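Long-range contacts in large adhesion protein (Lap) involved in biofilm formation (Marinobacter hydrocarbonoclasticus, PDB 6XI3), which probably serves as a calcium-stiffened chain of Ig-like beta-sandwich repeats that extends a biofilm adhesin toward its target: residues A[315-320]-A[340-345]; A[65-70]-A[92-97]; A[224-229]-A[294-299]; A[134-139]-A[215-220]. One frame throughout, in Å; residues are numbered along the deposited sequence.

Contact 1: A[315-320]-A[340-345]; sequences DATTGA and TTADVA. With CA (calcium ion), chain B.
The first torsions of D343 and T317 help bring their side chains together. The CG of D343 lies anti to its own N (chi1 -155°) and swings the carboxylate toward the 315-320 loop. T317 holds CG2 anti to N, which lays this methyl against D343 CB at 3.9 Å. The two side chains run past each other at a slant. On the far side of the ion, D315 presents OD1.

A calcium ion joins the three residues. It is bound by D343 OD2 at 2.2 Å and by the backbone T317 O at 2.2 Å. D315 OD1 is a third ligand, and a water is a fourth. That water also accepts from G319 N, which ties the loop backbone to the ion. D289 and N399 complete the site. The other carboxylate oxygen, D343 OD1, forms a salt bridge with R398.

Beyond the ion the two segments pair in antiparallel fashion at A320 and A342. These form a hydrogen-bonded pair, with A320 N to A342 O at 3.0 Å and A342 N to A320 O at 2.9 Å. Their methyls lie on the same face, CB to CB 4.2 Å.

The carboxylates of D315 and D343 stand only 4.5 Å apart, OD1 to OD2. Calcium probably offsets their like charges, and this site is likely to depend on the bound ion to keep its shape.

Contact 2: A[65-70]-A[92-97]; sequences DSAGNI and SLVDGS. With CA (calcium ion), chain E.
V94 CG2 lies over one face of the D65 carboxylate, 3.7 Å from D65 CG. A67 N comes to OD1 from above the plane on that same side, which makes an Asx turn inside the type I beta turn D65-G68. This turn links strands 58-64 and 70-76 of an Ig-like beta-sandwich domain. Two donors meet D65 OD2. V94 N reaches it on the anti side at 2.8 Å, 29° out of the carboxylate plane. The syn lone pair takes N69 ND2 at 2.7 Å, and this bond lies in the amide plane of N69. Both oxygens are held, which probably limits rotation of the carboxylate.

V94 CG2 also lies 3.8 Å from A67 CB. L93 CD2 packs on N69 CB at 3.9 Å, and L93 also touches I63, V71 and L120.

D95, the residue after V94, points away from the 65-70 turn. Its OD2 binds calcium at 2.3 Å, and its OD1 accepts from A122 N. D121, T123, D149 and N205 also bind this ion.

A water accepts from S66 N and donates to V94 O and S97 O. Close by, the S66 hydroxyl, placed between N and the carbonyl carbon (chi1 58°), donates from OG to D95 O at 2.8 Å.

Contact 3: A[224-229]-A[294-299]; sequences LTVSVD and VEATAQ. With EDT ({[-(bis-carboxymethyl-amino)-ethyl]-carboxymethyl-amino}-acetic acid), chain I.
V294 opens the contact by packing on V228 and V226. This is the core of an Ig-like beta-sandwich. Strand 223-232 belongs to its three-stranded sheet and strand 290-299 to its four-stranded sheet. The two segments run roughly antiparallel, at 150°, with their axes 7.2 Å apart at the closest. They touch mainly through side chains.

V294 splits its two methyls between two partners. CG2 meets V228 CG2 at 3.7 Å, and CG1 meets V226 CG2 at 4.0 Å. Its CG1 is anti to N (chi1 175°), which spreads the methyls along the opposite strand. L240 also lies against V294.

E295 points out of the core and lies beside T256. A296 points back in. Two larger side chains converge on its CB, with V226 CB at 3.7 Å and L224 CD2 at 3.6 Å. V253, L255 and Y277 also pack on A296, and Y277 touches L224 and V226 as well. The hydrocarbon filling is therefore shared by several strands.

T297 faces outward again, and its OG1 is hydrogen-bonded to S307 OG. A298 turns inward and receives L224 CD1.

An EDT molecule lies on the outer side of strand 223-232. T225 points away from the core and brings CG2 to 3.6 Å from EDT O19. S307 N is hydrogen-bonded to the same molecule.

L224, next to T225, points the other way, into the core. Its CG is anti to N, and its two methyls fork over neighbouring inward alanines: CD2 takes A296, while CD1 rests on A298 CB at 3.7 Å.

Contact 4: A[134-139]-A[215-220]; sequences IDNTAQ and GTFDAT. With CA (calcium ion), chain D.
N136 and A219 bring their CA atoms to 4.4 Å where strand 126-135 gives way to a turn of helical backbone angles and the chain after strand 208-217 passes by. N136 OD1 accepts from D218 N at 2.9 Å in an almost straight bond, 171° at the hydrogen. The donor stands above the carbonyl plane of the amide rather than within it. The other end of the amide, ND2, donates to a water that in turn donates to T216 O.

The ring of F217 lies close to this bond. Its CG is anti to N (chi1 -168°), which carries the ring toward I134 and Q139. Its CD1 is 3.4 Å from N136 OD1 and 3.6 Å from I134 CG2; both approach obliquely. Q139 CB sits at the ring edge, near the ring plane, 4.1 Å from CZ. I134 places its other branch, CD1, 3.7 Å from G215 CA.

A219 CB packs into the turn, 3.4 Å from N136 O and 3.7 Å from Q139 CG. A water donates to both N136 O and A219 O. D135 OD1 accepts from A138 N, an Asx motif.

Next to these packed groups, the loop after strand 208-217 gives D218 OD1 and T220 O to a calcium site, which D192, D246 and N302 complete. The contact joins the edge strands of the two sheets of an Ig-like beta-sandwich, beside this site.

The four contacts follow one another along an elongated chain. Contacts 1 and 2 lie on opposite sides of its centre, with their own centres about 96 Å apart. Contacts 1, 2 and 4 each supply ligands to a different calcium site. All three sites draw on the same set of residue types: three aspartates, one threonine and one asparagine. Contact 3 is instead sandwich core. It adjoins contact 4 in sequence, centre to centre about 26 Å, and lies about 29 Å from contact 1 by the same measure. The side chain of A298 in contact 3 is about 13 Å from the calcium bound by D218 and T220 of contact 4. The EDT beside contact 3 is about 13 Å from the D218 side chain.

Contact 1: A[315-320]-A[340-345]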
loop_
_atom_site.group_PDB
_atom_site.type_symbol
_atom_site.label_atom_id
_atom_site.label_comp_id
_atom_site.label_asym_id
_atom_site.label_seq_id
_atom_site.Cartn_x
_atom_site.Cartn_y
_atom_site.Cartn_z
ATOM N N ASP A 315 20.645 9.733 -30.528
ATOM C CA ASP A 315 21.403 10.105 -31.749
ATOM C C ASP A 315 22.481 9.054 -31.969
ATOM O O ASP A 315 23.670 9.407 -31.809
ATOM C CB ASP A 315 21.925 11.541 -31.636
ATOM C CG ASP A 315 22.467 12.102 -32.942
ATOM O OD1 ASP A 315 22.380 11.395 -33.958
ATOM O OD2 ASP A 315 22.929 13.269 -32.932
ATOM N N ALA A 316 22.084 7.807 -32.249
ATOM C CA ALA A 316 23.038 6.672 -32.446
ATOM C C ALA A 316 23.661 6.708 -33.858
ATOM O O ALA A 316 24.713 6.135 -34.051
ATOM C CB ALA A 316 22.344 5.367 -32.171
ATOM N N THR A 317 23.042 7.411 -34.799
ATOM C CA THR A 317 23.490 7.501 -36.218
ATOM C C THR A 317 23.610 8.972 -36.638
ATOM O O THR A 317 22.621 9.723 -36.576
ATOM C CB THR A 317 22.521 6.757 -37.143
ATOM O OG1 THR A 317 22.354 5.426 -36.658
ATOM C CG2 THR A 317 22.977 6.725 -38.585
ATOM N N THR A 318 24.787 9.351 -37.095
ATOM C CA THR A 318 25.121 10.719 -37.533
ATOM C C THR A 318 24.376 10.988 -38.831
ATOM O O THR A 318 24.600 10.248 -39.728
ATOM C CB THR A 318 26.627 10.825 -37.751
ATOM O OG1 THR A 318 27.186 10.508 -36.486
ATOM C CG2 THR A 318 27.098 12.182 -38.216
ATOM N N GLY A 319 23.513 11.994 -38.896
ATOM C CA GLY A 319 22.870 12.349 -40.169
ATOM C C GLY A 319 23.928 12.613 -41.228
ATOM O O GLY A 319 24.987 13.202 -40.885
ATOM N N ALA A 320 23.668 12.196 -42.467
ATOM C CA ALA A 320 24.487 12.612 -43.623
ATOM C C ALA A 320 23.669 12.560 -44.911
ATOM O O ALA A 320 22.702 11.759 -45.031
ATOM C CB ALA A 320 25.737 11.763 -43.708
ATOM N N THR A 340 23.002 9.526 -51.447
ATOM C CA THR A 340 22.889 8.595 -50.315
ATOM C C THR A 340 22.530 9.439 -49.114
ATOM O O THR A 340 22.831 10.658 -49.109
ATOM C CB THR A 340 24.187 7.795 -50.062
ATOM O OG1 THR A 340 25.226 8.705 -49.698
ATOM C CG2 THR A 340 24.628 6.987 -51.264
ATOM N N THR A 341 21.974 8.781 -48.110
ATOM C CA THR A 341 21.657 9.423 -46.821
ATOM C C THR A 341 21.977 8.438 -45.698
ATOM O O THR A 341 21.945 7.248 -45.933
ATOM C CB THR A 341 20.214 9.953 -46.747
ATOM O OG1 THR A 341 19.274 8.892 -46.846
ATOM C CG2 THR A 341 19.895 11.000 -47.786
ATOM N N ALA A 342 22.276 8.981 -44.531
ATOM C CA ALA A 342 22.316 8.259 -43.246
ATOM C C ALA A 342 21.398 9.005 -42.272
ATOM O O ALA A 342 21.413 10.246 -42.288
ATOM C CB ALA A 342 23.753 8.169 -42.771
ATOM N N ASP A 343 20.571 8.261 -41.532
ATOM C CA ASP A 343 19.625 8.777 -40.503
ATOM C C ASP A 343 18.590 9.745 -41.109
ATOM O O ASP A 343 18.164 10.703 -40.402
ATOM C CB ASP A 343 20.355 9.450 -39.346
ATOM C CG ASP A 343 19.483 9.392 -38.088
ATOM O OD1 ASP A 343 18.670 8.444 -38.000
ATOM O OD2 ASP A 343 19.569 10.305 -37.256
ATOM N N VAL A 344 18.193 9.532 -42.368
ATOM C CA VAL A 344 17.003 10.183 -42.976
ATOM C C VAL A 344 15.943 9.097 -43.170
ATOM O O VAL A 344 16.225 8.163 -43.909
ATOM C CB VAL A 344 17.348 10.852 -44.313
ATOM C CG1 VAL A 344 16.122 11.525 -44.903
ATOM C CG2 VAL A 344 18.480 11.852 -44.176
ATOM N N ALA A 345 14.800 9.207 -42.500
ATOM C CA ALA A 345 13.692 8.231 -42.542
ATOM C C ALA A 345 13.369 7.986 -44.011
ATOM O O ALA A 345 13.276 8.931 -44.794
ATOM C CB ALA A 345 12.482 8.742 -41.784
HETATM CA CA CA B . 21.024 10.918 -35.690
HETATM O O HOH W 1 21.840 12.879 -36.786
#

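Contact 2: A[65-70]-A[92-97]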
loop_
_atom_site.group_PDB
_atom_site.type_symbol
_atom_site.label_atom_id
_atom_site.label_comp_id
_atom_site.label_asym_id
_atom_site.label_seq_id
_atom_site.Cartn_x
_atom_site.Cartn_y
_atom_site.Cartn_z
ATOM N N ASP A 65 -17.890 -12.334 46.601
ATOM C CA ASP A 65 -17.470 -12.590 45.203
ATOM C C ASP A 65 -16.093 -11.949 44.942
ATOM O O ASP A 65 -15.508 -11.331 45.868
ATOM C CB ASP A 65 -18.584 -12.127 44.267
ATOM C CG ASP A 65 -18.692 -10.622 44.163
ATOM O OD1 ASP A 65 -17.772 -9.934 44.683
ATOM O OD2 ASP A 65 -19.668 -10.143 43.528
ATOM N N SER A 66 -15.616 -12.088 43.701
ATOM C CA SER A 66 -14.301 -11.622 43.200
ATOM C C SER A 66 -14.179 -10.091 43.275
ATOM O O SER A 66 -13.074 -9.604 43.102
ATOM C CB SER A 66 -14.080 -12.121 41.780
ATOM O OG SER A 66 -15.118 -11.674 40.920
ATOM N N ALA A 67 -15.270 -9.351 43.456
ATOM C CA ALA A 67 -15.278 -7.869 43.533
ATOM C C ALA A 67 -15.526 -7.372 44.975
ATOM O O ALA A 67 -15.714 -6.141 45.161
ATOM C CB ALA A 67 -16.333 -7.341 42.599
ATOM N N GLY A 68 -15.641 -8.277 45.948
ATOM C CA GLY A 68 -15.989 -7.928 47.343
ATOM C C GLY A 68 -17.477 -7.722 47.625
ATOM O O GLY A 68 -17.785 -7.422 48.771
ATOM N N ASN A 69 -18.394 -7.901 46.665
ATOM C CA ASN A 69 -19.851 -7.876 46.956
ATOM C C ASN A 69 -20.166 -9.012 47.940
ATOM O O ASN A 69 -19.543 -10.071 47.844
ATOM C CB ASN A 69 -20.686 -7.997 45.692
ATOM C CG ASN A 69 -20.277 -6.962 44.670
ATOM O OD1 ASN A 69 -20.400 -5.773 44.941
ATOM N ND2 ASN A 69 -19.794 -7.408 43.519
ATOM N N ILE A 70 -21.098 -8.800 48.857
ATOM C CA ILE A 70 -21.398 -9.803 49.921
ATOM C C ILE A 70 -22.876 -10.158 49.836
ATOM O O ILE A 70 -23.730 -9.252 49.767
ATOM C CB ILE A 70 -21.012 -9.289 51.329
ATOM C CG1 ILE A 70 -19.496 -9.098 51.474
ATOM C CG2 ILE A 70 -21.546 -10.215 52.419
ATOM C CD1 ILE A 70 -19.076 -8.156 52.626
ATOM N N SER A 92 -26.853 -10.978 42.882
ATOM C CA SER A 92 -26.116 -9.735 43.228
ATOM C C SER A 92 -24.608 -9.933 43.009
ATOM O O SER A 92 -23.897 -8.942 43.011
ATOM C CB SER A 92 -26.421 -9.294 44.640
ATOM O OG SER A 92 -25.930 -10.230 45.595
ATOM N N LEU A 93 -24.109 -11.161 42.882
ATOM C CA LEU A 93 -22.651 -11.380 42.861
ATOM C C LEU A 93 -22.190 -11.416 41.403
ATOM O O LEU A 93 -23.012 -11.744 40.514
ATOM C CB LEU A 93 -22.266 -12.663 43.587
ATOM C CG LEU A 93 -22.730 -12.727 45.045
ATOM C CD1 LEU A 93 -22.261 -14.017 45.704
ATOM C CD2 LEU A 93 -22.248 -11.518 45.820
ATOM N N VAL A 94 -20.916 -11.093 41.195
ATOM C CA VAL A 94 -20.261 -11.201 39.864
ATOM C C VAL A 94 -19.547 -12.543 39.763
ATOM O O VAL A 94 -19.251 -13.148 40.793
ATOM C CB VAL A 94 -19.322 -10.016 39.580
ATOM C CG1 VAL A 94 -20.101 -8.717 39.567
ATOM C CG2 VAL A 94 -18.127 -9.948 40.525
ATOM N N ASP A 95 -19.258 -12.945 38.526
ATOM C CA ASP A 95 -18.567 -14.206 38.183
ATOM C C ASP A 95 -17.156 -14.213 38.781
ATOM O O ASP A 95 -16.582 -13.140 39.037
ATOM C CB ASP A 95 -18.560 -14.431 36.661
ATOM C CG ASP A 95 -19.884 -14.910 36.081
ATOM O OD1 ASP A 95 -20.883 -14.998 36.861
ATOM O OD2 ASP A 95 -19.906 -15.237 34.866
ATOM N N GLY A 96 -16.620 -15.418 38.918
ATOM C CA GLY A 96 -15.303 -15.691 39.501
ATOM C C GLY A 96 -15.459 -16.527 40.755
ATOM O O GLY A 96 -16.476 -17.260 40.878
ATOM N N SER A 97 -14.501 -16.418 41.666
ATOM C CA SER A 97 -14.475 -17.218 42.912
ATOM C C SER A 97 -15.620 -16.762 43.822
ATOM O O SER A 97 -15.973 -15.581 43.817
ATOM C CB SER A 97 -13.154 -17.070 43.599
ATOM O OG SER A 97 -12.977 -15.690 43.911
HETATM CA CA CA E . -18.485 -15.656 33.152
HETATM O O HOH W 2 -16.858 -13.898 41.813
HETATM O O HOH W 3 -24.970 -8.738 47.443
HETATM O O HOH W 4 -17.223 -16.192 31.199
#

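Contact 3: A[224-229]-A[294-299]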
loop_
_atom_site.group_PDB
_atom_site.type_symbol
_atom_site.label_atom_id
_atom_site.label_comp_id
_atom_site.label_asym_id
_atom_site.label_seq_id
_atom_site.Cartn_x
_atom_site.Cartn_y
_atom_site.Cartn_z
ATOM N N LEU A 224 4.559 9.474 -8.281
ATOM C CA LEU A 224 5.720 8.847 -8.938
ATOM C C LEU A 224 6.351 9.926 -9.822
ATOM O O LEU A 224 5.607 10.676 -10.462
ATOM C CB LEU A 224 5.288 7.601 -9.729
ATOM C CG LEU A 224 6.433 6.876 -10.457
ATOM C CD1 LEU A 224 6.223 5.374 -10.528
ATOM C CD2 LEU A 224 6.621 7.417 -11.863
ATOM N N THR A 225 7.676 10.037 -9.769
ATOM C CA THR A 225 8.454 10.819 -10.753
ATOM C C THR A 225 9.364 9.868 -11.531
ATOM O O THR A 225 9.746 8.845 -10.975
ATOM C CB THR A 225 9.239 11.943 -10.079
ATOM O OG1 THR A 225 10.307 11.338 -9.350
ATOM C CG2 THR A 225 8.381 12.831 -9.191
ATOM N N VAL A 226 9.693 10.227 -12.775
ATOM C CA VAL A 226 10.688 9.481 -13.583
ATOM C C VAL A 226 11.651 10.505 -14.170
ATOM O O VAL A 226 11.241 11.634 -14.426
ATOM C CB VAL A 226 10.047 8.576 -14.647
ATOM C CG1 VAL A 226 9.309 9.349 -15.735
ATOM C CG2 VAL A 226 11.091 7.652 -15.270
ATOM N N SER A 227 12.909 10.123 -14.336
ATOM C CA SER A 227 13.878 11.009 -15.003
ATOM C C SER A 227 14.784 10.166 -15.895
ATOM O O SER A 227 15.022 8.959 -15.595
ATOM C CB SER A 227 14.596 11.893 -14.004
ATOM O OG SER A 227 15.757 11.287 -13.516
ATOM N N VAL A 228 15.177 10.760 -17.010
ATOM C CA VAL A 228 16.150 10.159 -17.943
ATOM C C VAL A 228 17.492 10.679 -17.474
ATOM O O VAL A 228 17.730 11.844 -17.692
ATOM C CB VAL A 228 15.804 10.539 -19.393
ATOM C CG1 VAL A 228 16.702 9.831 -20.380
ATOM C CG2 VAL A 228 14.348 10.226 -19.656
ATOM N N ASP A 229 18.247 9.864 -16.745
ATOM C CA ASP A 229 19.607 10.221 -16.277
ATOM C C ASP A 229 20.550 10.369 -17.479
ATOM O O ASP A 229 21.270 11.357 -17.522
ATOM C CB ASP A 229 20.120 9.210 -15.261
ATOM C CG ASP A 229 19.184 9.179 -14.047
ATOM O OD1 ASP A 229 18.553 10.209 -13.773
ATOM O OD2 ASP A 229 19.071 8.141 -13.421
ATOM N N VAL A 294 9.652 8.722 -22.151
ATOM C CA VAL A 294 9.727 7.681 -21.113
ATOM C C VAL A 294 8.524 7.888 -20.213
ATOM O O VAL A 294 8.332 9.014 -19.717
ATOM C CB VAL A 294 11.041 7.777 -20.321
ATOM C CG1 VAL A 294 11.058 6.784 -19.165
ATOM C CG2 VAL A 294 12.226 7.580 -21.247
ATOM N N GLU A 295 7.759 6.824 -20.015
ATOM C CA GLU A 295 6.674 6.804 -19.024
ATOM C C GLU A 295 6.952 5.707 -18.004
ATOM O O GLU A 295 7.482 4.648 -18.405
ATOM C CB GLU A 295 5.336 6.560 -19.700
ATOM C CG GLU A 295 4.237 6.357 -18.660
ATOM C CD GLU A 295 2.973 7.119 -18.958
ATOM O OE1 GLU A 295 2.227 6.641 -19.831
ATOM O OE2 GLU A 295 2.768 8.200 -18.342
ATOM N N ALA A 296 6.626 5.987 -16.739
ATOM C CA ALA A 296 6.768 5.064 -15.593
ATOM C C ALA A 296 5.429 5.032 -14.847
ATOM O O ALA A 296 4.847 6.102 -14.669
ATOM C CB ALA A 296 7.889 5.525 -14.699
ATOM N N THR A 297 4.998 3.852 -14.421
ATOM C CA THR A 297 3.739 3.625 -13.693
ATOM C C THR A 297 3.988 2.595 -12.589
ATOM O O THR A 297 4.695 1.581 -12.829
ATOM C CB THR A 297 2.645 3.123 -14.643
ATOM O OG1 THR A 297 2.501 4.059 -15.708
ATOM C CG2 THR A 297 1.308 2.930 -13.970
ATOM N N ALA A 298 3.445 2.857 -11.421
ATOM C CA ALA A 298 3.423 1.923 -10.282
ATOM C C ALA A 298 2.032 1.985 -9.673
ATOM O O ALA A 298 1.194 2.764 -10.174
ATOM C CB ALA A 298 4.487 2.311 -9.288
ATOM N N GLN A 299 1.818 1.218 -8.623
ATOM C CA GLN A 299 0.537 1.177 -7.905
ATOM C C GLN A 299 0.805 1.615 -6.460
ATOM O O GLN A 299 1.710 1.027 -5.821
ATOM C CB GLN A 299 -0.079 -0.227 -7.968
ATOM C CG GLN A 299 -1.372 -0.247 -7.173
ATOM C CD GLN A 299 -2.319 -1.383 -7.436
ATOM O OE1 GLN A 299 -2.448 -2.283 -6.606
ATOM N NE2 GLN A 299 -3.026 -1.303 -8.552
HETATM O O20 EDT I . 5.602 14.504 -11.591
HETATM C C5 EDT I . 4.855 14.379 -10.597
HETATM O O19 EDT I . 5.264 14.674 -9.405
HETATM C C4 EDT I . 3.409 13.962 -10.868
HETATM N N3 EDT I . 2.893 14.253 -12.246
HETATM C C2 EDT I . 3.128 15.651 -12.733
HETATM C C1 EDT I . 2.662 16.749 -11.785
HETATM O O18 EDT I . 3.496 17.636 -11.406
HETATM O O17 EDT I . 1.458 16.774 -11.442
HETATM C C6 EDT I . 1.439 14.017 -12.318
HETATM C C7 EDT I . 1.212 12.561 -12.498
HETATM N N8 EDT I . -0.000 12.354 -13.303
HETATM C C9 EDT I . 0.237 11.315 -14.324
HETATM C C10 EDT I . -0.827 11.233 -15.396
HETATM O O16 EDT I . -0.445 11.000 -16.560
HETATM O O15 EDT I . -2.039 11.354 -15.095
HETATM C C11 EDT I . -1.141 11.997 -12.431
HETATM C C12 EDT I . -1.224 10.513 -12.099
HETATM O O13 EDT I . -0.204 9.914 -11.703
HETATM O O14 EDT I . -2.317 9.904 -12.193
#

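Contact 4: A[134-139]-A[215-220]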
loop_
_atom_site.group_PDB
_atom_site.type_symbol
_atom_site.label_atom_id
_atom_site.label_comp_id
_atom_site.label_asym_id
_atom_site.label_seq_id
_atom_site.Cartn_x
_atom_site.Cartn_y
_atom_site.Cartn_z
ATOM N N ILE A 134 -11.322 6.737 11.144
ATOM C CA ILE A 134 -9.900 6.905 10.788
ATOM C C ILE A 134 -9.804 8.294 10.182
ATOM O O ILE A 134 -10.333 8.505 9.085
ATOM C CB ILE A 134 -9.427 5.790 9.843
ATOM C CG1 ILE A 134 -9.525 4.421 10.513
ATOM C CG2 ILE A 134 -8.019 6.057 9.322
ATOM C CD1 ILE A 134 -9.564 3.262 9.513
ATOM N N ASP A 135 -9.146 9.189 10.894
ATOM C CA ASP A 135 -8.906 10.582 10.474
ATOM C C ASP A 135 -7.627 10.633 9.628
ATOM O O ASP A 135 -6.552 10.805 10.209
ATOM C CB ASP A 135 -8.876 11.498 11.691
ATOM C CG ASP A 135 -8.867 12.975 11.338
ATOM O OD1 ASP A 135 -8.366 13.345 10.236
ATOM O OD2 ASP A 135 -9.339 13.747 12.178
ATOM N N ASN A 136 -7.789 10.612 8.294
ATOM C CA ASN A 136 -6.698 10.636 7.300
ATOM C C ASN A 136 -5.935 11.944 7.423
ATOM O O ASN A 136 -4.711 11.903 7.188
ATOM C CB ASN A 136 -7.187 10.389 5.862
ATOM C CG ASN A 136 -7.701 8.983 5.704
ATOM O OD1 ASN A 136 -7.076 8.075 6.222
ATOM N ND2 ASN A 136 -8.823 8.779 5.016
ATOM N N THR A 137 -6.602 13.047 7.767
ATOM C CA THR A 137 -5.951 14.387 7.883
ATOM C C THR A 137 -5.062 14.482 9.128
ATOM O O THR A 137 -3.947 14.968 8.979
ATOM C CB THR A 137 -6.975 15.523 7.887
ATOM O OG1 THR A 137 -7.882 15.275 6.814
ATOM C CG2 THR A 137 -6.325 16.878 7.727
ATOM N N ALA A 138 -5.510 14.053 10.308
ATOM C CA ALA A 138 -4.698 14.120 11.549
ATOM C C ALA A 138 -3.855 12.843 11.751
ATOM O O ALA A 138 -2.961 12.876 12.600
ATOM C CB ALA A 138 -5.598 14.372 12.743
ATOM N N GLN A 139 -4.123 11.760 11.007
ATOM C CA GLN A 139 -3.465 10.424 11.162
ATOM C C GLN A 139 -3.759 9.920 12.575
ATOM O O GLN A 139 -2.819 9.637 13.338
ATOM C CB GLN A 139 -1.966 10.498 10.845
ATOM C CG GLN A 139 -1.704 11.140 9.486
ATOM C CD GLN A 139 -0.317 10.944 8.907
ATOM O OE1 GLN A 139 0.333 9.925 9.078
ATOM N NE2 GLN A 139 0.086 11.891 8.094
ATOM N N GLY A 215 -10.417 -1.068 8.555
ATOM C CA GLY A 215 -10.778 0.153 7.829
ATOM C C GLY A 215 -9.648 0.548 6.927
ATOM O O GLY A 215 -8.539 -0.010 7.064
ATOM N N THR A 216 -9.874 1.572 6.134
ATOM C CA THR A 216 -8.865 2.063 5.178
ATOM C C THR A 216 -8.171 3.301 5.735
ATOM O O THR A 216 -8.846 4.240 6.176
ATOM C CB THR A 216 -9.509 2.424 3.845
ATOM O OG1 THR A 216 -10.273 1.260 3.527
ATOM C CG2 THR A 216 -8.491 2.776 2.780
ATOM N N PHE A 217 -6.859 3.328 5.574
ATOM C CA PHE A 217 -5.988 4.471 5.914
ATOM C C PHE A 217 -5.453 5.015 4.591
ATOM O O PHE A 217 -4.878 4.255 3.769
ATOM C CB PHE A 217 -4.909 3.995 6.875
ATOM C CG PHE A 217 -4.097 5.075 7.538
ATOM C CD1 PHE A 217 -4.677 6.274 7.921
ATOM C CD2 PHE A 217 -2.741 4.885 7.766
ATOM C CE1 PHE A 217 -3.906 7.257 8.523
ATOM C CE2 PHE A 217 -1.977 5.860 8.398
ATOM C CZ PHE A 217 -2.570 7.046 8.782
ATOM N N ASP A 218 -5.664 6.302 4.375
ATOM C CA ASP A 218 -5.194 7.005 3.168
ATOM C C ASP A 218 -4.792 8.398 3.616
ATOM O O ASP A 218 -5.499 9.353 3.266
ATOM C CB ASP A 218 -6.236 6.982 2.051
ATOM C CG ASP A 218 -5.659 7.479 0.719
ATOM O OD1 ASP A 218 -4.484 7.905 0.697
ATOM O OD2 ASP A 218 -6.387 7.450 -0.278
ATOM N N ALA A 219 -3.677 8.499 4.336
ATOM C CA ALA A 219 -3.113 9.778 4.836
ATOM C C ALA A 219 -2.098 10.367 3.833
ATOM O O ALA A 219 -1.837 11.594 3.886
ATOM C CB ALA A 219 -2.520 9.569 6.198
ATOM N N THR A 220 -1.543 9.554 2.938
ATOM C CA THR A 220 -0.454 9.987 2.011
ATOM C C THR A 220 -0.957 9.834 0.573
ATOM O O THR A 220 -1.441 8.739 0.193
ATOM C CB THR A 220 0.862 9.263 2.327
ATOM O OG1 THR A 220 1.106 9.327 3.738
ATOM C CG2 THR A 220 2.067 9.852 1.620
HETATM CA CA CA D . -2.443 6.795 0.114
HETATM O O HOH W 5 -2.762 13.270 6.132
HETATM O O HOH W 6 -10.604 6.163 5.192
HETATM O O HOH W 7 1.855 11.750 5.227
HETATM O O HOH W 8 -2.869 7.227 -2.176
#